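PDB 5MV0: L protein from CAS virus, which probably acts through this N-terminal domain as a cap-snatching endonuclease, cutting short capped primers from host mRNA for viral transcription. Local coordinates for residues B[105-113]-B[184-192]; B[48-57]-B[141-152]. One frame throughout, in Å; residues are numbered along the deposited sequence.

Interaction 1. Residues B[105-113]-B[184-192]; sequences STRSMPSDQ and YDELKRSLT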
loop_
_atom_site.group_PDB
_atom_site.type_symbol
_atom_site.label_atom_id
_atom_site.label_comp_id
_atom_site.label_asym_id
_atom_site.label_seq_id
_atom_site.Cartn_x
_atom_site.Cartn_y
_atom_site.Cartn_z
ATOM N N SER B 105 -9.913 20.536 3.237
ATOM C CA SER B 105 -9.799 20.795 1.811
ATOM C C SER B 105 -8.466 21.468 1.547
ATOM O O SER B 105 -7.805 21.972 2.465
ATOM C CB SER B 105 -10.943 21.683 1.321
ATOM O OG SER B 105 -10.807 22.969 1.912
ATOM N N THR B 106 -8.085 21.488 0.277
ATOM C CA THR B 106 -6.966 22.292 -0.184
ATOM C C THR B 106 -7.476 23.318 -1.177
ATOM O O THR B 106 -8.344 23.018 -2.003
ATOM C CB THR B 106 -5.848 21.436 -0.835
ATOM O OG1 THR B 106 -6.354 20.794 -2.018
ATOM C CG2 THR B 106 -5.342 20.384 0.144
ATOM N N ARG B 107 -6.945 24.534 -1.067
ATOM C CA ARG B 107 -7.215 25.625 -1.994
ATOM C C ARG B 107 -5.946 26.454 -2.020
ATOM O O ARG B 107 -5.424 26.795 -0.954
ATOM C CB ARG B 107 -8.411 26.497 -1.567
ATOM C CG ARG B 107 -9.806 25.840 -1.610
ATOM C CD ARG B 107 -10.197 25.480 -3.043
ATOM N NE ARG B 107 -11.598 25.062 -3.146
ATOM C CZ ARG B 107 -12.035 23.841 -2.842
ATOM N NH1 ARG B 107 -11.181 22.923 -2.402
ATOM N NH2 ARG B 107 -13.323 23.541 -2.977
ATOM N N SER B 108 -5.448 26.763 -3.216
ATOM C CA SER B 108 -4.110 27.349 -3.301
ATOM C C SER B 108 -4.096 28.794 -2.811
ATOM O O SER B 108 -3.121 29.232 -2.188
ATOM C CB SER B 108 -3.573 27.269 -4.734
ATOM O OG SER B 108 -4.449 27.914 -5.646
ATOM N N MET B 109 -5.166 29.541 -3.066
ATOM C CA MET B 109 -5.234 30.973 -2.767
ATOM C C MET B 109 -5.973 31.221 -1.463
ATOM O O MET B 109 -7.061 30.658 -1.256
ATOM C CB MET B 109 -5.936 31.724 -3.897
ATOM C CG MET B 109 -5.222 31.719 -5.252
ATOM S SD MET B 109 -3.634 32.598 -5.285
ATOM C CE MET B 109 -2.452 31.361 -4.749
ATOM N N PRO B 110 -5.444 32.082 -0.587
ATOM C CA PRO B 110 -6.104 32.306 0.711
ATOM C C PRO B 110 -7.527 32.807 0.601
ATOM O O PRO B 110 -8.347 32.484 1.472
ATOM C CB PRO B 110 -5.190 33.333 1.402
ATOM C CG PRO B 110 -4.289 33.869 0.326
ATOM C CD PRO B 110 -4.143 32.768 -0.673
ATOM N N SER B 111 -7.859 33.588 -0.432
ATOM C CA SER B 111 -9.236 34.056 -0.557
ATOM C C SER B 111 -10.170 32.909 -0.919
ATOM O O SER B 111 -11.334 32.894 -0.500
ATOM C CB SER B 111 -9.335 35.176 -1.595
ATOM O OG SER B 111 -9.052 34.692 -2.894
ATOM N N ASP B 112 -9.683 31.949 -1.712
ATOM C CA ASP B 112 -10.451 30.729 -1.953
ATOM C C ASP B 112 -10.532 29.867 -0.700
ATOM O O ASP B 112 -11.567 29.246 -0.436
ATOM C CB ASP B 112 -9.835 29.940 -3.107
ATOM C CG ASP B 112 -10.163 30.540 -4.455
ATOM O OD1 ASP B 112 -11.245 31.150 -4.573
ATOM O OD2 ASP B 112 -9.334 30.424 -5.384
ATOM N N GLN B 113 -9.447 29.810 0.082
ATOM C CA GLN B 113 -9.510 29.123 1.368
ATOM C C GLN B 113 -10.627 29.684 2.241
ATOM O O GLN B 113 -11.369 28.922 2.879
ATOM C CB GLN B 113 -8.166 29.225 2.094
ATOM C CG GLN B 113 -7.042 28.417 1.456
ATOM C CD GLN B 113 -5.666 28.783 1.976
ATOM O OE1 GLN B 113 -5.518 29.342 3.065
ATOM N NE2 GLN B 113 -4.647 28.481 1.185
ATOM N N TYR B 184 -10.390 22.281 -12.574
ATOM C CA TYR B 184 -9.213 22.307 -13.432
ATOM C C TYR B 184 -8.381 23.562 -13.177
ATOM O O TYR B 184 -7.151 23.487 -13.064
ATOM C CB TYR B 184 -9.636 22.218 -14.899
ATOM C CG TYR B 184 -8.482 22.176 -15.864
ATOM C CD1 TYR B 184 -7.769 21.001 -16.071
ATOM C CD2 TYR B 184 -8.114 23.304 -16.586
ATOM C CE1 TYR B 184 -6.722 20.952 -16.970
ATOM C CE2 TYR B 184 -7.062 23.268 -17.475
ATOM C CZ TYR B 184 -6.370 22.092 -17.663
ATOM O OH TYR B 184 -5.321 22.047 -18.551
ATOM N N ASP B 185 -9.037 24.720 -13.066
ATOM C CA ASP B 185 -8.299 25.956 -12.828
ATOM C C ASP B 185 -7.648 25.956 -11.446
ATOM O O ASP B 185 -6.499 26.391 -11.307
ATOM C CB ASP B 185 -9.211 27.173 -12.997
ATOM C CG ASP B 185 -9.516 27.475 -14.455
ATOM O OD1 ASP B 185 -10.479 28.221 -14.714
ATOM O OD2 ASP B 185 -8.809 26.951 -15.344
ATOM N N GLU B 186 -8.359 25.454 -10.424
ATOM C CA GLU B 186 -7.790 25.369 -9.076
ATOM C C GLU B 186 -6.542 24.493 -9.057
ATOM O O GLU B 186 -5.532 24.843 -8.429
ATOM C CB GLU B 186 -8.837 24.828 -8.094
ATOM C CG GLU B 186 -8.287 24.389 -6.729
ATOM C CD GLU B 186 -7.597 25.521 -5.975
ATOM O OE1 GLU B 186 -7.950 26.687 -6.230
ATOM O OE2 GLU B 186 -6.701 25.245 -5.137
ATOM N N LEU B 187 -6.582 23.356 -9.753
ATOM C CA LEU B 187 -5.403 22.503 -9.809
ATOM C C LEU B 187 -4.268 23.186 -10.562
ATOM O O LEU B 187 -3.106 23.078 -10.162
ATOM C CB LEU B 187 -5.753 21.153 -10.432
ATOM C CG LEU B 187 -6.795 20.387 -9.610
ATOM C CD1 LEU B 187 -7.278 19.167 -10.347
ATOM C CD2 LEU B 187 -6.268 19.998 -8.223
ATOM N N LYS B 188 -4.581 23.911 -11.645
ATOM C CA LYS B 188 -3.533 24.645 -12.348
ATOM C C LYS B 188 -2.884 25.678 -11.434
ATOM O O LYS B 188 -1.653 25.801 -11.404
ATOM C CB LYS B 188 -4.094 25.327 -13.597
ATOM C CG LYS B 188 -4.133 24.446 -14.816
ATOM C CD LYS B 188 -3.859 25.253 -16.087
ATOM C CE LYS B 188 -4.962 26.261 -16.358
ATOM N NZ LYS B 188 -4.706 27.026 -17.611
ATOM N N ARG B 189 -3.697 26.409 -10.665
ATOM C CA ARG B 189 -3.156 27.362 -9.700
ATOM C C ARG B 189 -2.305 26.659 -8.651
ATOM O O ARG B 189 -1.218 27.133 -8.302
ATOM C CB ARG B 189 -4.288 28.133 -9.022
ATOM C CG ARG B 189 -4.897 29.232 -9.880
ATOM C CD ARG B 189 -5.738 30.192 -9.029
ATOM N NE ARG B 189 -6.797 29.486 -8.321
ATOM C CZ ARG B 189 -8.007 29.258 -8.822
ATOM N NH1 ARG B 189 -8.320 29.697 -10.037
ATOM N NH2 ARG B 189 -8.902 28.591 -8.105
ATOM N N SER B 190 -2.793 25.528 -8.130
ATOM C CA SER B 190 -2.020 24.755 -7.160
ATOM C C SER B 190 -0.670 24.341 -7.727
ATOM O O SER B 190 0.330 24.303 -6.999
ATOM C CB SER B 190 -2.813 23.521 -6.715
ATOM O OG SER B 190 -3.953 23.903 -5.962
ATOM N N LEU B 191 -0.619 24.025 -9.025
ATOM C CA LEU B 191 0.651 23.623 -9.621
ATOM C C LEU B 191 1.671 24.753 -9.551
ATOM O O LEU B 191 2.852 24.508 -9.269
ATOM C CB LEU B 191 0.444 23.164 -11.069
ATOM C CG LEU B 191 1.592 22.418 -11.758
ATOM C CD1 LEU B 191 1.965 21.136 -11.015
ATOM C CD2 LEU B 191 1.294 22.105 -13.235
ATOM N N THR B 192 1.235 26.002 -9.782
ATOM C CA THR B 192 2.182 27.121 -9.795
ATOM C C THR B 192 2.761 27.436 -8.419
ATOM O O THR B 192 3.690 28.245 -8.333
ATOM C CB THR B 192 1.539 28.403 -10.352
ATOM O OG1 THR B 192 0.544 28.879 -9.438
ATOM C CG2 THR B 192 0.891 28.142 -11.701
HETATM O O HOH W 1 -6.587 22.095 -4.648
HETATM O O HOH W 2 -7.135 28.845 -4.915
#
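Glu186 sets its CG anti to the backbone N (chi1 167°) and then folds back at chi2, which carries the carboxylate from helix 184-192 to the backbone of Arg107 and Ser108. Ser108 holds OG in the crowded position between its own N and carbonyl carbon (chi1 57°). That rotation brings Ser108 OG to 3.4 Å from Arg189 CB. The one direct hydrogen bond between the segments runs from Ser108 N to Glu186 OE2, 2.8 Å. It uses the syn lone pair and is somewhat bent. The Glu186 and Arg107 side chains cross at about a right angle, with Arg107 CD 3.9 Å from Glu186 CD.

Arg189 NH2 meets Glu186 OE1 at 2.8 Å on its anti side, slightly out of the carboxylate plane, in a salt bridge within the helix. Asp112 OD2 is 3.3 Å from Arg189 NH2, but it lies well out of the guanidinium plane. That pair is held by charge alone. Arg189 thus stands between two acids that approach each other closely.

One water ties the two sides together. It donates to Asp112 OD2 and to Glu186 OE1, 2.7 Å from each, and accepts from Ser108 OG and Met109 N. Met109 is the N-cap residue of the helix that follows. A second water links Thr106 OG1 and Glu186 OE2. The contact is largely polar, and these two waters bridge it.

The turn joins strand 98-106 to helix 110-122, and helix 181-192 packs beside it. Asp112 OD1 has a further salt bridge with Arg115. Away from the turn, Leu187 packs on Ile42 and Arg45 of helix 34-57 and on Leu162 and Leu166 of helix 155-170.

Interaction 2. Residues B[48-57]-B[141-152]; sequences IHELNCCRDL and IVISETKPRNGN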
loop_
_atom_site.group_PDB
_atom_site.type_symbol
_atom_site.label_atom_id
_atom_site.label_comp_id
_atom_site.label_asym_id
_atom_site.label_seq_id
_atom_site.Cartn_x
_atom_site.Cartn_y
_atom_site.Cartn_z
ATOM N N ILE B 48 -5.719 11.964 0.776
ATOM C CA ILE B 48 -4.510 12.000 1.602
ATOM C C ILE B 48 -4.569 13.173 2.587
ATOM O O ILE B 48 -4.278 13.032 3.787
ATOM C CB ILE B 48 -3.259 12.066 0.701
ATOM C CG1 ILE B 48 -3.136 10.768 -0.127
ATOM C CG2 ILE B 48 -1.999 12.321 1.526
ATOM C CD1 ILE B 48 -2.074 10.828 -1.235
ATOM N N HIS B 49 -4.944 14.348 2.090
ATOM C CA HIS B 49 -5.126 15.509 2.958
ATOM C C HIS B 49 -6.116 15.218 4.086
ATOM O O HIS B 49 -5.830 15.500 5.259
ATOM C CB HIS B 49 -5.598 16.695 2.121
ATOM C CG HIS B 49 -5.776 17.959 2.896
ATOM N ND1 HIS B 49 -4.748 18.557 3.594
ATOM C CD2 HIS B 49 -6.858 18.760 3.052
ATOM C CE1 HIS B 49 -5.191 19.671 4.152
ATOM N NE2 HIS B 49 -6.467 19.820 3.834
ATOM N N GLU B 50 -7.300 14.678 3.745
ATOM C CA GLU B 50 -8.297 14.336 4.762
ATOM C C GLU B 50 -7.731 13.369 5.782
ATOM O O GLU B 50 -7.930 13.532 6.988
ATOM C CB GLU B 50 -9.536 13.688 4.137
ATOM C CG GLU B 50 -10.387 14.536 3.237
ATOM C CD GLU B 50 -11.373 13.662 2.441
ATOM O OE1 GLU B 50 -11.472 12.438 2.727
ATOM O OE2 GLU B 50 -12.031 14.190 1.525
ATOM N N LEU B 51 -7.068 12.314 5.304
ATOM C CA LEU B 51 -6.505 11.309 6.202
ATOM C C LEU B 51 -5.540 11.932 7.204
ATOM O O LEU B 51 -5.612 11.665 8.409
ATOM C CB LEU B 51 -5.783 10.227 5.394
ATOM C CG LEU B 51 -5.115 9.140 6.243
ATOM C CD1 LEU B 51 -6.143 8.553 7.217
ATOM C CD2 LEU B 51 -4.522 8.055 5.360
ATOM N N ASN B 52 -4.611 12.749 6.720
ATOM C CA ASN B 52 -3.597 13.270 7.621
ATOM C C ASN B 52 -4.152 14.340 8.554
ATOM O O ASN B 52 -3.688 14.459 9.694
ATOM C CB ASN B 52 -2.419 13.757 6.797
ATOM C CG ASN B 52 -1.648 12.588 6.192
ATOM O OD1 ASN B 52 -1.441 11.574 6.861
ATOM N ND2 ASN B 52 -1.256 12.706 4.931
ATOM N N CYS B 53 -5.152 15.108 8.112
ATOM C CA CYS B 53 -5.841 15.997 9.047
ATOM C C CYS B 53 -6.506 15.196 10.157
ATOM O O CYS B 53 -6.422 15.566 11.336
ATOM C CB CYS B 53 -6.867 16.869 8.314
ATOM S SG CYS B 53 -6.156 18.142 7.252
ATOM N N CYS B 54 -7.138 14.069 9.806
ATOM C CA CYS B 54 -7.758 13.216 10.815
ATOM C C CYS B 54 -6.726 12.675 11.787
ATOM O O CYS B 54 -6.936 12.691 13.003
ATOM C CB CYS B 54 -8.505 12.061 10.157
ATOM S SG CYS B 54 -10.007 12.555 9.316
ATOM N N ARG B 55 -5.607 12.166 11.260
ATOM C CA ARG B 55 -4.543 11.675 12.124
ATOM C C ARG B 55 -4.030 12.766 13.056
ATOM O O ARG B 55 -3.813 12.515 14.245
ATOM C CB ARG B 55 -3.395 11.124 11.284
ATOM C CG ARG B 55 -3.792 9.965 10.402
ATOM C CD ARG B 55 -2.858 8.813 10.625
ATOM N NE ARG B 55 -3.222 7.636 9.851
ATOM C CZ ARG B 55 -2.447 7.124 8.906
ATOM N NH1 ARG B 55 -1.293 7.713 8.634
ATOM N NH2 ARG B 55 -2.817 6.034 8.241
ATOM N N ASP B 56 -3.802 13.972 12.525
ATOM C CA ASP B 56 -3.275 15.065 13.342
ATOM C C ASP B 56 -4.252 15.472 14.438
ATOM O O ASP B 56 -3.831 15.966 15.490
ATOM C CB ASP B 56 -2.953 16.281 12.471
ATOM C CG ASP B 56 -1.791 16.041 11.524
ATOM O OD1 ASP B 56 -1.016 15.096 11.764
ATOM O OD2 ASP B 56 -1.654 16.802 10.540
ATOM N N LEU B 57 -5.550 15.291 14.203
ATOM C CA LEU B 57 -6.586 15.608 15.174
ATOM C C LEU B 57 -6.994 14.416 16.031
ATOM O O LEU B 57 -7.783 14.587 16.966
ATOM C CB LEU B 57 -7.820 16.164 14.456
ATOM C CG LEU B 57 -7.681 17.510 13.750
ATOM C CD1 LEU B 57 -8.843 17.717 12.770
ATOM C CD2 LEU B 57 -7.628 18.651 14.765
ATOM N N ILE B 141 -14.477 21.470 13.095
ATOM C CA ILE B 141 -13.142 21.881 12.682
ATOM C C ILE B 141 -13.124 21.940 11.160
ATOM O O ILE B 141 -13.414 20.946 10.483
ATOM C CB ILE B 141 -12.068 20.928 13.231
ATOM C CG1 ILE B 141 -12.190 20.858 14.756
ATOM C CG2 ILE B 141 -10.669 21.400 12.822
ATOM C CD1 ILE B 141 -11.205 19.918 15.440
ATOM N N VAL B 142 -12.806 23.109 10.619
ATOM C CA VAL B 142 -12.802 23.347 9.183
ATOM C C VAL B 142 -11.410 23.832 8.809
ATOM O O VAL B 142 -10.960 24.878 9.294
ATOM C CB VAL B 142 -13.886 24.359 8.773
ATOM C CG1 VAL B 142 -13.906 24.568 7.261
ATOM C CG2 VAL B 142 -15.244 23.885 9.267
ATOM N N ILE B 143 -10.725 23.065 7.966
ATOM C CA ILE B 143 -9.347 23.337 7.571
ATOM C C ILE B 143 -9.295 23.440 6.056
ATOM O O ILE B 143 -9.756 22.534 5.354
ATOM C CB ILE B 143 -8.396 22.233 8.068
ATOM C CG1 ILE B 143 -8.271 22.255 9.588
ATOM C CG2 ILE B 143 -7.004 22.332 7.413
ATOM C CD1 ILE B 143 -7.580 20.991 10.118
ATOM N N SER B 144 -8.731 24.534 5.549
ATOM C CA SER B 144 -8.478 24.674 4.120
ATOM C C SER B 144 -7.078 25.235 3.931
ATOM O O SER B 144 -6.804 26.372 4.330
ATOM C CB SER B 144 -9.518 25.573 3.446
ATOM O OG SER B 144 -9.372 25.530 2.038
ATOM N N GLU B 145 -6.203 24.455 3.301
ATOM C CA GLU B 145 -4.778 24.748 3.267
ATOM C C GLU B 145 -4.257 24.771 1.839
ATOM O O GLU B 145 -4.870 24.223 0.920
ATOM C CB GLU B 145 -4.011 23.733 4.127
ATOM C CG GLU B 145 -4.242 24.039 5.585
ATOM C CD GLU B 145 -3.735 22.981 6.521
ATOM O OE1 GLU B 145 -3.278 21.917 6.047
ATOM O OE2 GLU B 145 -3.814 23.221 7.745
ATOM N N THR B 146 -3.137 25.437 1.641
ATOM C CA THR B 146 -2.562 25.592 0.325
ATOM C C THR B 146 -2.157 24.331 -0.356
ATOM O O THR B 146 -2.322 24.202 -1.504
ATOM C CB THR B 146 -1.324 26.524 0.303
ATOM O OG1 THR B 146 -1.597 27.694 1.035
ATOM C CG2 THR B 146 -1.092 26.944 -0.983
ATOM N N LYS B 147 -1.608 23.425 0.412
ATOM C CA LYS B 147 -1.098 22.152 -0.074
ATOM C C LYS B 147 -1.654 21.033 0.790
ATOM O O LYS B 147 -1.953 21.246 1.968
ATOM C CB LYS B 147 0.441 22.103 -0.036
ATOM C CG LYS B 147 1.127 22.982 -1.081
ATOM C CD LYS B 147 2.642 22.897 -0.946
ATOM C CE LYS B 147 3.349 24.042 -1.667
ATOM N NZ LYS B 147 3.243 23.980 -3.146
ATOM N N PRO B 148 -1.795 19.833 0.240
ATOM C CA PRO B 148 -2.307 18.727 1.054
ATOM C C PRO B 148 -1.287 18.349 2.113
ATOM O O PRO B 148 -0.080 18.390 1.878
ATOM C CB PRO B 148 -2.527 17.600 0.041
ATOM C CG PRO B 148 -1.652 17.937 -1.109
ATOM C CD PRO B 148 -1.523 19.429 -1.149
ATOM N N ARG B 149 -1.784 18.036 3.303
ATOM C CA ARG B 149 -0.932 17.456 4.331
ATOM C C ARG B 149 -0.490 16.072 3.876
ATOM O O ARG B 149 -1.326 15.215 3.575
ATOM C CB ARG B 149 -1.686 17.377 5.650
ATOM C CG ARG B 149 -2.048 18.750 6.218
ATOM C CD ARG B 149 -2.343 18.673 7.713
ATOM N NE ARG B 149 -2.932 19.918 8.202
ATOM C CZ ARG B 149 -3.376 20.109 9.445
ATOM N NH1 ARG B 149 -3.286 19.143 10.346
ATOM N NH2 ARG B 149 -3.901 21.279 9.787
ATOM N N ASN B 150 0.813 15.844 3.806
ATOM C CA ASN B 150 1.268 14.595 3.210
ATOM C C ASN B 150 1.545 13.491 4.228
ATOM O O ASN B 150 1.541 12.313 3.850
ATOM C CB ASN B 150 2.499 14.858 2.336
ATOM C CG ASN B 150 3.646 15.459 3.110
ATOM O OD1 ASN B 150 3.569 16.596 3.571
ATOM N ND2 ASN B 150 4.743 14.721 3.204
ATOM N N GLY B 151 1.727 13.823 5.509
ATOM C CA GLY B 151 1.937 12.774 6.501
ATOM C C GLY B 151 3.126 11.897 6.137
ATOM O O GLY B 151 4.219 12.390 5.861
ATOM N N ASN B 152 2.908 10.578 6.100
ATOM C CA ASN B 152 3.963 9.641 5.729
ATOM C C ASN B 152 4.225 9.581 4.228
ATOM O O ASN B 152 5.183 8.921 3.816
ATOM C CB ASN B 152 3.606 8.239 6.210
ATOM C CG ASN B 152 3.403 8.174 7.697
ATOM O OD1 ASN B 152 4.277 8.567 8.462
ATOM N ND2 ASN B 152 2.226 7.716 8.119
HETATM O O HOH W 3 0.261 9.791 5.635
#
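His49 and Arg149 meet through a nearly straight hydrogen bond: Arg149 N donates to His49 ND1 at 3.0 Å, with an angle of 172°, close to the ring plane. Asn52 ND2 adds a second bond, to Arg149 O at 2.9 Å. The donor stands above the carbonyl plane, while the oxygen lies in the amide plane of Asn52. A water bridges Asn52 OD1 and Asn152 N.

Salt bridges centre on the Arg149 guanidinium. Extended from CG to NE, its chain reaches between two acids. It grips Glu145 side-on, NE to OE1 at 3.0 Å and NH2 to OE2 at 2.8 Å, both in the guanidinium plane. From helix 48-57, Asp56 OD2 takes NH1 at 2.9 Å through its anti lone pair. Cys53 SG sits over one guanidinium face.

Apolar contacts gather toward the Leu57 end. Leu57 CD2 and Ile141 CD1 meet tip to tip at 3.9 Å, and Leu57 also packs on Ile143. Elsewhere, Pro148 CB lies 3.8 Å from His49 CB.

The chemistry implies a firmly pinned loop. Its backbone is held at Arg149 by both N and O, and three bonds fix the guanidinium's rotation. His49 accepts at ND1 and donates weakly from NE2 to Ser105 O, consistent with a neutral ring protonated on NE2.

Interactions 1 and 2 share the sheet edge where strands 98-106 and 137-145 run parallel; their centres are about 15 Å apart. Two probable backbone hydrogen bonds join them directly: Ser105 N to Ile143 O and Arg107 N to Glu145 O, each 2.9 Å. Interaction 2 fastens helix 34-57 to the end of strand 137-145; interaction 1 sets helix 181-192 against the turn after strand 98-106. On the side of helix 48-57 turned away from 141-152, Glu50 lies close to Asp88, a pairing of acids consistent with the active site of a PD-(D/E)xK nuclease. A phosphate ion, probably from the crystallisation liquor, lies about 4 Å from the Arg107 side chain.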